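Local coordinates for nuclear polyadenylated rna-binding protein NAB2 (Saccharomyces cerevisiae, PDB 2V75) that binds the poly(A) tails of mRNAs, shields them from the exosome and helps control tail length and nuclear export, here represented by its N-terminal domain, at residues V49-L52 against A53-D57; Q80-A84 against E85-S89; N66-Q69 against T70-A74; A32-I35 against V36-V40. All coordinates share one frame; numbering follows the deposited sequence.

Contact 1: residues V49-L52 against A53-D57; sequences VDEL and ASLFD
Val49 O takes the amide of Ala53 in a straight i to i+4 bond, Ala53 N to Val49 O 2.9 Å, while the Val49 side chain turns the other way and packs on Arg61 and Val68 of helix 61-79. One residue on, Asp50 O accepts from Ser54 N at 3.1 Å; the Asp50 carboxylate itself is engaged in a salt bridge with Arg61. At Glu51 the carbonyl oxygen is shared. The shorter of its two bonds comes from a hydroxyl: Ser54 OG sits 2.6 Å from Glu51 O, swung back over its own helix by a chi1 of 82° that places OG between its backbone N and carbonyl carbon. Leu55 N adds a weak bond to the same oxygen. The Glu51 side chain, bent at chi2, runs to the hydroxyl of Tyr34 on helix 28-40. Leu52 O ends the series, receiving Phe56 N at 3.0 Å and, weakly, Leu55 N. Phe56 CD2 comes within 3.3 Å of Leu52 O, and Phe56 CE2 meets Leu52 CD2 at 4.1 Å, the two side chains crossing at a slant. Leu55 CB lies over one ring face near its rim. All this lies toward the C-terminal end of helix 45-55, where Leu52 packs inward on Ile35 of helix 28-40 and Leu64 of helix 61-79 in the all-helical Nab2 N-terminal domain.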
loop_
_atom_site.group_PDB
_atom_site.type_symbol
_atom_site.label_atom_id
_atom_site.label_comp_id
_atom_site.label_asym_id
_atom_site.label_seq_id
_atom_site.Cartn_x
_atom_site.Cartn_y
_atom_site.Cartn_z
ATOM N N VAL A 49 4.081 -0.515 9.320
ATOM C CA VAL A 49 4.870 0.701 9.059
ATOM C C VAL A 49 6.286 0.551 9.604
ATOM O O VAL A 49 7.284 0.778 8.895
ATOM C CB VAL A 49 4.162 1.927 9.619
ATOM C CG1 VAL A 49 5.030 3.190 9.422
ATOM C CG2 VAL A 49 2.839 2.117 8.866
ATOM N N ASP A 50 6.356 0.086 10.837
ATOM C CA ASP A 50 7.633 -0.272 11.464
ATOM C C ASP A 50 8.529 -1.142 10.564
ATOM O O ASP A 50 9.703 -0.830 10.394
ATOM C CB ASP A 50 7.395 -1.028 12.769
ATOM C CG ASP A 50 7.017 -0.137 13.898
ATOM O OD1 ASP A 50 7.149 1.100 13.736
ATOM O OD2 ASP A 50 6.619 -0.696 14.957
ATOM N N GLU A 51 7.984 -2.221 9.995
ATOM C CA GLU A 51 8.757 -3.164 9.223
ATOM C C GLU A 51 9.233 -2.469 7.960
ATOM O O GLU A 51 10.403 -2.606 7.595
ATOM C CB GLU A 51 7.973 -4.456 8.927
ATOM C CG GLU A 51 8.552 -5.409 7.905
ATOM C CD GLU A 51 9.512 -6.440 8.494
ATOM O OE1 GLU A 51 10.052 -6.164 9.590
ATOM O OE2 GLU A 51 9.705 -7.506 7.860
ATOM N N LEU A 52 8.371 -1.701 7.303
ATOM C CA LEU A 52 8.751 -1.020 6.065
ATOM C C LEU A 52 9.867 0.026 6.312
ATOM O O LEU A 52 10.793 0.190 5.501
ATOM C CB LEU A 52 7.542 -0.336 5.435
ATOM C CG LEU A 52 6.441 -1.257 4.926
ATOM C CD1 LEU A 52 5.119 -0.445 4.574
ATOM C CD2 LEU A 52 6.995 -2.041 3.805
ATOM N N ALA A 53 9.731 0.737 7.415
ATOM C CA ALA A 53 10.731 1.716 7.831
ATOM C C ALA A 53 12.094 1.085 8.075
ATOM O O ALA A 53 13.132 1.742 7.884
ATOM C CB ALA A 53 10.297 2.462 9.072
ATOM N N SER A 54 12.096 -0.149 8.576
ATOM C CA SER A 54 13.331 -0.897 8.703
ATOM C C SER A 54 13.969 -1.299 7.360
ATOM O O SER A 54 15.150 -1.485 7.292
ATOM C CB SER A 54 13.142 -2.114 9.609
ATOM O OG SER A 54 12.576 -3.209 8.934
ATOM N N LEU A 55 13.181 -1.459 6.310
ATOM C CA LEU A 55 13.680 -1.814 4.988
ATOM C C LEU A 55 14.059 -0.673 4.026
ATOM O O LEU A 55 14.917 -0.836 3.152
ATOM C CB LEU A 55 12.640 -2.681 4.292
ATOM C CG LEU A 55 12.935 -4.182 4.467
ATOM C CD1 LEU A 55 12.674 -4.604 5.903
ATOM C CD2 LEU A 55 12.045 -4.920 3.484
ATOM N N PHE A 56 13.421 0.471 4.189
ATOM C CA PHE A 56 13.498 1.536 3.200
ATOM C C PHE A 56 13.724 2.877 3.928
ATOM O O PHE A 56 12.776 3.422 4.441
ATOM C CB PHE A 56 12.190 1.589 2.419
ATOM C CG PHE A 56 11.854 0.256 1.775
ATOM C CD1 PHE A 56 12.619 -0.215 0.722
ATOM C CD2 PHE A 56 10.804 -0.506 2.274
ATOM C CE1 PHE A 56 12.327 -1.472 0.123
ATOM C CE2 PHE A 56 10.532 -1.759 1.718
ATOM C CZ PHE A 56 11.305 -2.216 0.676
ATOM N N ASP A 57 14.964 3.342 3.979
ATOM C CA ASP A 57 15.307 4.627 4.580
ATOM C C ASP A 57 15.140 5.833 3.647
ATOM O O ASP A 57 15.323 6.984 4.072
ATOM C CB ASP A 57 16.708 4.578 5.159
ATOM C CG ASP A 57 17.752 4.141 4.151
ATOM O OD1 ASP A 57 17.424 4.037 2.931
ATOM O OD2 ASP A 57 18.898 3.881 4.594
#

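Contact 2: residues Q80-A84 against E85-S89; sequences QGESA and ENIVS
A serine N-cap opens helix 84-93 here, just after a Schellman motif at Gly81, whose positive phi (100°) ends the preceding helix 61-79. Ser83 is the cap: its OG accepts from Asn86 N at 3.1 Å with an N-H...O angle of 160°, capping an amide of the first turn. The carbonyl of the same residue starts the main-chain pattern, Ile87 N to Ser83 O 3.2 Å, followed by Val88 N to Ala84 O at 2.9 Å. Glu82 folds back alongside this start. With CG anti to its N (chi1 168°) and a bend at chi2, the chain brings OE1 round to its neighbour's amide, Ser83 N to Glu82 OE1 3.0 Å, approached from the anti side and well out of the carboxylate plane. The Glu82 and Asn86 side chains cross at about a right angle, the carboxylate lying against Asn86 CB (Glu82 OE2 to Asn86 CB 3.6 Å). Ile87 is buried, packing on Ala74, Ala77 and Leu78 of helix 61-79 and on Ile13 of helix 7-18, so the capped turn is seated against two other helices. The aliphatic part of Glu82 crosses the isoleucine obliquely, with Glu82 CG 3.5 Å from Ile87 CG1.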
loop_
_atom_site.group_PDB
_atom_site.type_symbol
_atom_site.label_atom_id
_atom_site.label_comp_id
_atom_site.label_asym_id
_atom_site.label_seq_id
_atom_site.Cartn_x
_atom_site.Cartn_y
_atom_site.Cartn_z
ATOM N N GLN A 80 -15.994 -5.308 1.006
ATOM C CA GLN A 80 -17.355 -4.814 1.006
ATOM C C GLN A 80 -17.912 -4.764 -0.410
ATOM O O GLN A 80 -19.063 -4.397 -0.619
ATOM C CB GLN A 80 -17.381 -3.442 1.666
ATOM C CG GLN A 80 -16.957 -3.517 3.110
ATOM C CD GLN A 80 -16.977 -2.151 3.784
ATOM O OE1 GLN A 80 -17.375 -1.149 3.183
ATOM N NE2 GLN A 80 -16.546 -2.110 5.041
ATOM N N GLY A 81 -17.088 -5.130 -1.388
ATOM C CA GLY A 81 -17.561 -5.316 -2.754
ATOM C C GLY A 81 -17.284 -4.160 -3.692
ATOM O O GLY A 81 -17.752 -4.161 -4.839
ATOM N N GLU A 82 -16.526 -3.177 -3.219
ATOM C CA GLU A 82 -16.109 -2.069 -4.059
ATOM C C GLU A 82 -15.196 -2.627 -5.150
ATOM O O GLU A 82 -14.430 -3.563 -4.916
ATOM C CB GLU A 82 -15.426 -1.016 -3.184
ATOM C CG GLU A 82 -14.667 0.091 -3.913
ATOM C CD GLU A 82 -15.557 1.048 -4.686
ATOM O OE1 GLU A 82 -16.461 0.576 -5.414
ATOM O OE2 GLU A 82 -15.314 2.274 -4.581
ATOM N N SER A 83 -15.297 -2.075 -6.357
ATOM C CA SER A 83 -14.504 -2.567 -7.482
ATOM C C SER A 83 -13.050 -2.042 -7.416
ATOM O O SER A 83 -12.795 -0.894 -7.000
ATOM C CB SER A 83 -15.216 -2.221 -8.836
ATOM O OG SER A 83 -14.752 -0.927 -9.302
ATOM N N ALA A 84 -12.064 -2.873 -7.769
ATOM C CA ALA A 84 -10.673 -2.438 -7.827
ATOM C C ALA A 84 -10.463 -1.252 -8.786
ATOM O O ALA A 84 -9.690 -0.357 -8.480
ATOM C CB ALA A 84 -9.736 -3.592 -8.255
ATOM N N GLU A 85 -11.147 -1.229 -9.925
ATOM C CA GLU A 85 -11.079 -0.078 -10.850
ATOM C C GLU A 85 -11.402 1.229 -10.157
ATOM O O GLU A 85 -10.663 2.200 -10.292
ATOM C CB GLU A 85 -12.071 -0.234 -12.008
ATOM C CG GLU A 85 -11.521 -1.157 -13.048
ATOM C CD GLU A 85 -12.557 -1.309 -14.179
ATOM O OE1 GLU A 85 -12.856 -0.275 -14.927
ATOM O OE2 GLU A 85 -13.036 -2.500 -14.303
ATOM N N ASN A 86 -12.529 1.243 -9.434
ATOM C CA ASN A 86 -13.009 2.447 -8.769
ATOM C C ASN A 86 -11.953 2.912 -7.769
ATOM O O ASN A 86 -11.674 4.118 -7.632
ATOM C CB ASN A 86 -14.345 2.213 -8.032
ATOM C CG ASN A 86 -15.543 2.035 -8.961
ATOM O OD1 ASN A 86 -16.540 1.404 -8.566
ATOM N ND2 ASN A 86 -15.469 2.602 -10.184
ATOM N N ILE A 87 -11.336 1.945 -7.084
ATOM C CA ILE A 87 -10.326 2.262 -6.094
ATOM C C ILE A 87 -9.059 2.853 -6.732
ATOM O O ILE A 87 -8.521 3.860 -6.277
ATOM C CB ILE A 87 -10.005 1.039 -5.191
ATOM C CG1 ILE A 87 -11.274 0.578 -4.449
ATOM C CG2 ILE A 87 -8.827 1.387 -4.288
ATOM C CD1 ILE A 87 -11.037 -0.605 -3.530
ATOM N N VAL A 88 -8.606 2.217 -7.804
ATOM C CA VAL A 88 -7.529 2.749 -8.636
ATOM C C VAL A 88 -7.832 4.160 -9.159
ATOM O O VAL A 88 -6.983 5.032 -9.059
ATOM C CB VAL A 88 -7.267 1.817 -9.822
ATOM C CG1 VAL A 88 -6.278 2.465 -10.823
ATOM C CG2 VAL A 88 -6.685 0.468 -9.363
ATOM N N SER A 89 -9.038 4.388 -9.681
ATOM C CA SER A 89 -9.370 5.708 -10.198
ATOM C C SER A 89 -9.242 6.776 -9.089
ATOM O O SER A 89 -8.727 7.856 -9.345
ATOM C CB SER A 89 -10.747 5.726 -10.907
ATOM O OG SER A 89 -10.535 5.609 -12.317
#

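Contact 3: residues N66-Q69 against T70-A74; sequences NVVQ and TAFFA
The Phe72 ring receives Val68 at its edge: Val68 CG1 lies in the ring plane, 3.7 Å from Phe72 CE2, and the two side chains run side by side, pointing the same way. Val68 O also comes up near the plane at the rim, 3.4 Å from Phe72 CD2. Val68 CG1 stands anti to its backbone N (chi1 172°), which holds that methyl beside the ring, and the side chain also packs on Val45, Val48 and Leu52 of helix 45-55. The ring rests on Ile39 of helix 28-40 as well, through its CE1. At Phe73 the ring is carried away from the preceding turn, and only CB stays close, 3.2 Å from Gln69 O. All of this happens within helix 61-79, the long central helix of the domain, where Val67 and Ala71 point into the core against helices 7-18 and 28-40. Thr70 adds a side-chain bond to the helical pattern: Asn66 O accepts both Thr70 N, at 3.0 Å, and Thr70 OG1, at 2.8 Å, the two arriving from opposite faces of the carbonyl plane. The hydroxyl donates its proton within its own helix. The Asn66 side chain uses its OD1 to accept a hydrogen bond from Lys17 NZ of helix 7-18.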
loop_
_atom_site.group_PDB
_atom_site.type_symbol
_atom_site.label_atom_id
_atom_site.label_comp_id
_atom_site.label_asym_id
_atom_site.label_seq_id
_atom_site.Cartn_x
_atom_site.Cartn_y
_atom_site.Cartn_z
ATOM N N ASN A 66 0.878 6.701 5.348
ATOM C CA ASN A 66 -0.171 6.969 4.386
ATOM C C ASN A 66 -0.431 5.790 3.461
ATOM O O ASN A 66 -1.592 5.465 3.199
ATOM C CB ASN A 66 0.195 8.175 3.566
ATOM C CG ASN A 66 -0.910 8.530 2.575
ATOM O OD1 ASN A 66 -0.680 8.655 1.372
ATOM N ND2 ASN A 66 -2.130 8.706 3.103
ATOM N N VAL A 67 0.634 5.191 2.961
ATOM C CA VAL A 67 0.547 4.075 2.017
ATOM C C VAL A 67 -0.095 2.911 2.748
ATOM O O VAL A 67 -1.022 2.285 2.225
ATOM C CB VAL A 67 1.887 3.643 1.462
ATOM C CG1 VAL A 67 1.730 2.321 0.624
ATOM C CG2 VAL A 67 2.508 4.811 0.639
ATOM N N VAL A 68 0.404 2.617 3.942
ATOM C CA VAL A 68 -0.179 1.521 4.739
ATOM C C VAL A 68 -1.685 1.736 5.083
ATOM O O VAL A 68 -2.542 0.820 4.955
ATOM C CB VAL A 68 0.722 1.193 5.968
ATOM C CG1 VAL A 68 -0.004 0.210 6.862
ATOM C CG2 VAL A 68 2.130 0.666 5.504
ATOM N N GLN A 69 -2.042 2.914 5.579
ATOM C CA GLN A 69 -3.433 3.307 5.799
ATOM C C GLN A 69 -4.293 3.083 4.561
ATOM O O GLN A 69 -5.371 2.511 4.607
ATOM C CB GLN A 69 -3.457 4.779 6.255
ATOM C CG GLN A 69 -2.928 4.931 7.644
ATOM C CD GLN A 69 -2.904 6.386 8.098
ATOM O OE1 GLN A 69 -3.210 7.274 7.302
ATOM N NE2 GLN A 69 -2.515 6.619 9.343
ATOM N N THR A 70 -3.804 3.510 3.403
ATOM C CA THR A 70 -4.557 3.348 2.184
ATOM C C THR A 70 -4.738 1.872 1.802
ATOM O O THR A 70 -5.835 1.464 1.401
ATOM C CB THR A 70 -3.811 4.011 1.021
ATOM O OG1 THR A 70 -3.699 5.396 1.310
ATOM C CG2 THR A 70 -4.508 3.780 -0.343
ATOM N N ALA A 71 -3.714 1.081 2.043
ATOM C CA ALA A 71 -3.757 -0.344 1.757
ATOM C C ALA A 71 -4.832 -1.011 2.614
ATOM O O ALA A 71 -5.616 -1.767 2.088
ATOM C CB ALA A 71 -2.407 -1.003 2.063
ATOM N N PHE A 72 -4.824 -0.795 3.922
ATOM C CA PHE A 72 -5.795 -1.496 4.750
ATOM C C PHE A 72 -7.197 -1.036 4.386
ATOM O O PHE A 72 -8.174 -1.778 4.370
ATOM C CB PHE A 72 -5.549 -1.216 6.232
ATOM C CG PHE A 72 -4.556 -2.126 6.910
ATOM C CD1 PHE A 72 -4.923 -3.376 7.377
ATOM C CD2 PHE A 72 -3.285 -1.675 7.194
ATOM C CE1 PHE A 72 -3.994 -4.185 8.047
ATOM C CE2 PHE A 72 -2.369 -2.464 7.885
ATOM C CZ PHE A 72 -2.730 -3.723 8.322
ATOM N N PHE A 73 -7.333 0.261 4.156
ATOM C CA PHE A 73 -8.581 0.826 3.757
ATOM C C PHE A 73 -9.114 0.200 2.466
ATOM O O PHE A 73 -10.291 -0.228 2.366
ATOM C CB PHE A 73 -8.442 2.349 3.680
ATOM C CG PHE A 73 -9.739 3.082 3.803
ATOM C CD1 PHE A 73 -10.200 3.610 5.013
ATOM C CD2 PHE A 73 -10.533 3.216 2.680
ATOM C CE1 PHE A 73 -11.403 4.293 5.079
ATOM C CE2 PHE A 73 -11.753 3.896 2.736
ATOM C CZ PHE A 73 -12.175 4.436 3.942
ATOM N N ALA A 74 -8.254 0.128 1.457
ATOM C CA ALA A 74 -8.589 -0.465 0.163
ATOM C C ALA A 74 -9.005 -1.942 0.293
ATOM O O ALA A 74 -9.996 -2.348 -0.321
ATOM C CB ALA A 74 -7.419 -0.333 -0.785
#

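Contact 4: residues A32-I35 against V36-V40; sequences AEYI and VLLIV
Tyr34 and Leu38 make the closest side-chain contact of this piece of helix 28-40. Leu38 CD1 approaches the edge of the phenol ring near its plane, 3.5 Å from Tyr34 CD2 and 3.6 Å from Tyr34 CE2, so one methyl spans a ring bond. Tyr34 has CG anti to its backbone N (chi1 -157°), which brings the ring towards the following turn although the side chain starts out the other way. A second apolar pair lies on the buried side: Ile35 and Ile39 run side by side in the same direction, with Ile35 CG2 3.7 Å from Ile39 CD1. Both isoleucines pack further on helix 61-79, Ile35 on Val67 and Ile39 on Ala71 and Leu75. Val36, also buried, reaches Thr7 and Lys11 of helix 7-18.

The polar part is main-chain. Val36 N to Ala32 O, Leu37 N to Glu33 O, Leu38 N to Tyr34 O and Ile39 N to Ile35 O are all 3.0 Å long, an even run of alpha-helical bonds. The phenol hydroxyl finds its partner in Glu51 of helix 45-55.

With the main chain paired internally, the side chains are left to join helices: the isoleucines bury themselves by apolar packing, whereas Tyr34 packs its ring edge on Leu38 of its own helix and reaches helix 45-55 through its ring on Leu55 and its hydroxyl on Glu51.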
loop_
_atom_site.group_PDB
_atom_site.type_symbol
_atom_site.label_atom_id
_atom_site.label_comp_id
_atom_site.label_asym_id
_atom_site.label_seq_id
_atom_site.Cartn_x
_atom_site.Cartn_y
_atom_site.Cartn_z
ATOM N N ALA A 32 5.242 -3.209 -3.021
ATOM C CA ALA A 32 3.832 -3.584 -2.997
ATOM C C ALA A 32 3.654 -5.040 -2.541
ATOM O O ALA A 32 2.791 -5.367 -1.711
ATOM C CB ALA A 32 3.202 -3.371 -4.384
ATOM N N GLU A 33 4.499 -5.932 -3.027
ATOM C CA GLU A 33 4.389 -7.335 -2.629
ATOM C C GLU A 33 4.687 -7.486 -1.143
ATOM O O GLU A 33 4.064 -8.310 -0.458
ATOM C CB GLU A 33 5.342 -8.185 -3.449
ATOM C CG GLU A 33 4.826 -8.438 -4.868
ATOM C CD GLU A 33 4.242 -9.836 -5.052
ATOM O OE1 GLU A 33 4.136 -10.595 -4.055
ATOM O OE2 GLU A 33 3.929 -10.188 -6.217
ATOM N N TYR A 34 5.679 -6.745 -0.674
ATOM C CA TYR A 34 6.105 -6.890 0.715
ATOM C C TYR A 34 4.971 -6.369 1.603
ATOM O O TYR A 34 4.622 -7.000 2.605
ATOM C CB TYR A 34 7.358 -6.084 1.007
ATOM C CG TYR A 34 8.152 -6.580 2.172
ATOM C CD1 TYR A 34 9.152 -7.499 2.018
ATOM C CD2 TYR A 34 7.876 -6.168 3.452
ATOM C CE1 TYR A 34 9.881 -7.974 3.117
ATOM C CE2 TYR A 34 8.580 -6.645 4.526
ATOM C CZ TYR A 34 9.566 -7.557 4.378
ATOM O OH TYR A 34 10.206 -7.958 5.543
ATOM N N ILE A 35 4.407 -5.233 1.235
ATOM C CA ILE A 35 3.282 -4.665 1.984
ATOM C C ILE A 35 2.093 -5.623 2.096
ATOM O O ILE A 35 1.575 -5.889 3.182
ATOM C CB ILE A 35 2.861 -3.277 1.457
ATOM C CG1 ILE A 35 3.979 -2.257 1.745
ATOM C CG2 ILE A 35 1.476 -2.886 2.052
ATOM C CD1 ILE A 35 3.679 -0.869 1.149
ATOM N N VAL A 36 1.724 -6.230 0.987
ATOM C CA VAL A 36 0.616 -7.148 0.991
ATOM C C VAL A 36 0.923 -8.409 1.773
ATOM O O VAL A 36 0.047 -8.924 2.443
ATOM C CB VAL A 36 0.195 -7.422 -0.444
ATOM C CG1 VAL A 36 -0.776 -8.609 -0.518
ATOM C CG2 VAL A 36 -0.344 -6.109 -1.031
ATOM N N LEU A 37 2.166 -8.892 1.737
ATOM C CA LEU A 37 2.592 -9.995 2.580
ATOM C C LEU A 37 2.372 -9.657 4.062
ATOM O O LEU A 37 1.899 -10.529 4.825
ATOM C CB LEU A 37 4.079 -10.310 2.348
ATOM C CG LEU A 37 4.742 -11.344 3.249
ATOM C CD1 LEU A 37 4.261 -12.745 2.944
ATOM C CD2 LEU A 37 6.264 -11.293 3.112
ATOM N N LEU A 38 2.762 -8.450 4.458
ATOM C CA LEU A 38 2.669 -8.045 5.877
ATOM C C LEU A 38 1.186 -7.945 6.279
ATOM O O LEU A 38 0.804 -8.388 7.338
ATOM C CB LEU A 38 3.377 -6.710 6.083
ATOM C CG LEU A 38 4.915 -6.805 5.992
ATOM C CD1 LEU A 38 5.531 -5.416 5.963
ATOM C CD2 LEU A 38 5.431 -7.715 7.112
ATOM N N ILE A 39 0.345 -7.425 5.398
ATOM C CA ILE A 39 -1.061 -7.133 5.732
ATOM C C ILE A 39 -1.856 -8.403 5.739
ATOM O O ILE A 39 -2.498 -8.735 6.731
ATOM C CB ILE A 39 -1.714 -6.123 4.790
ATOM C CG1 ILE A 39 -1.105 -4.743 5.038
ATOM C CG2 ILE A 39 -3.256 -6.170 4.954
ATOM C CD1 ILE A 39 -1.515 -3.653 4.039
ATOM N N VAL A 40 -1.742 -9.180 4.665
ATOM C CA VAL A 40 -2.490 -10.403 4.586
ATOM C C VAL A 40 -2.199 -11.341 5.744
ATOM O O VAL A 40 -3.047 -12.129 6.143
ATOM C CB VAL A 40 -2.159 -11.114 3.279
ATOM C CG1 VAL A 40 -2.368 -12.614 3.447
ATOM C CG2 VAL A 40 -3.027 -10.484 2.192
#

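Overall arrangement
Contact 3 lies nearest the middle of the domain, its centre about 5 Å from that of the chain, and it touches the other three. Leu52 CD1 of contact 1 meets Val68 CG2 of contact 3 at 3.3 Å, and Ile39 CD1 of contact 4 meets Ala71 CB at 3.4 Å. Contacts 1 and 4, on successive helices, share apolar packing, with Leu52 CD1 3.5 Å from Ile35 CG1, as well as the probable Tyr34-Glu51 hydrogen bond. Contact 2 joins the group through Ile87 against Ala74; it lies opposite contact 1 across the chain's centre, their centres about 27 Å apart. Together they sample four of the five helices of this domain.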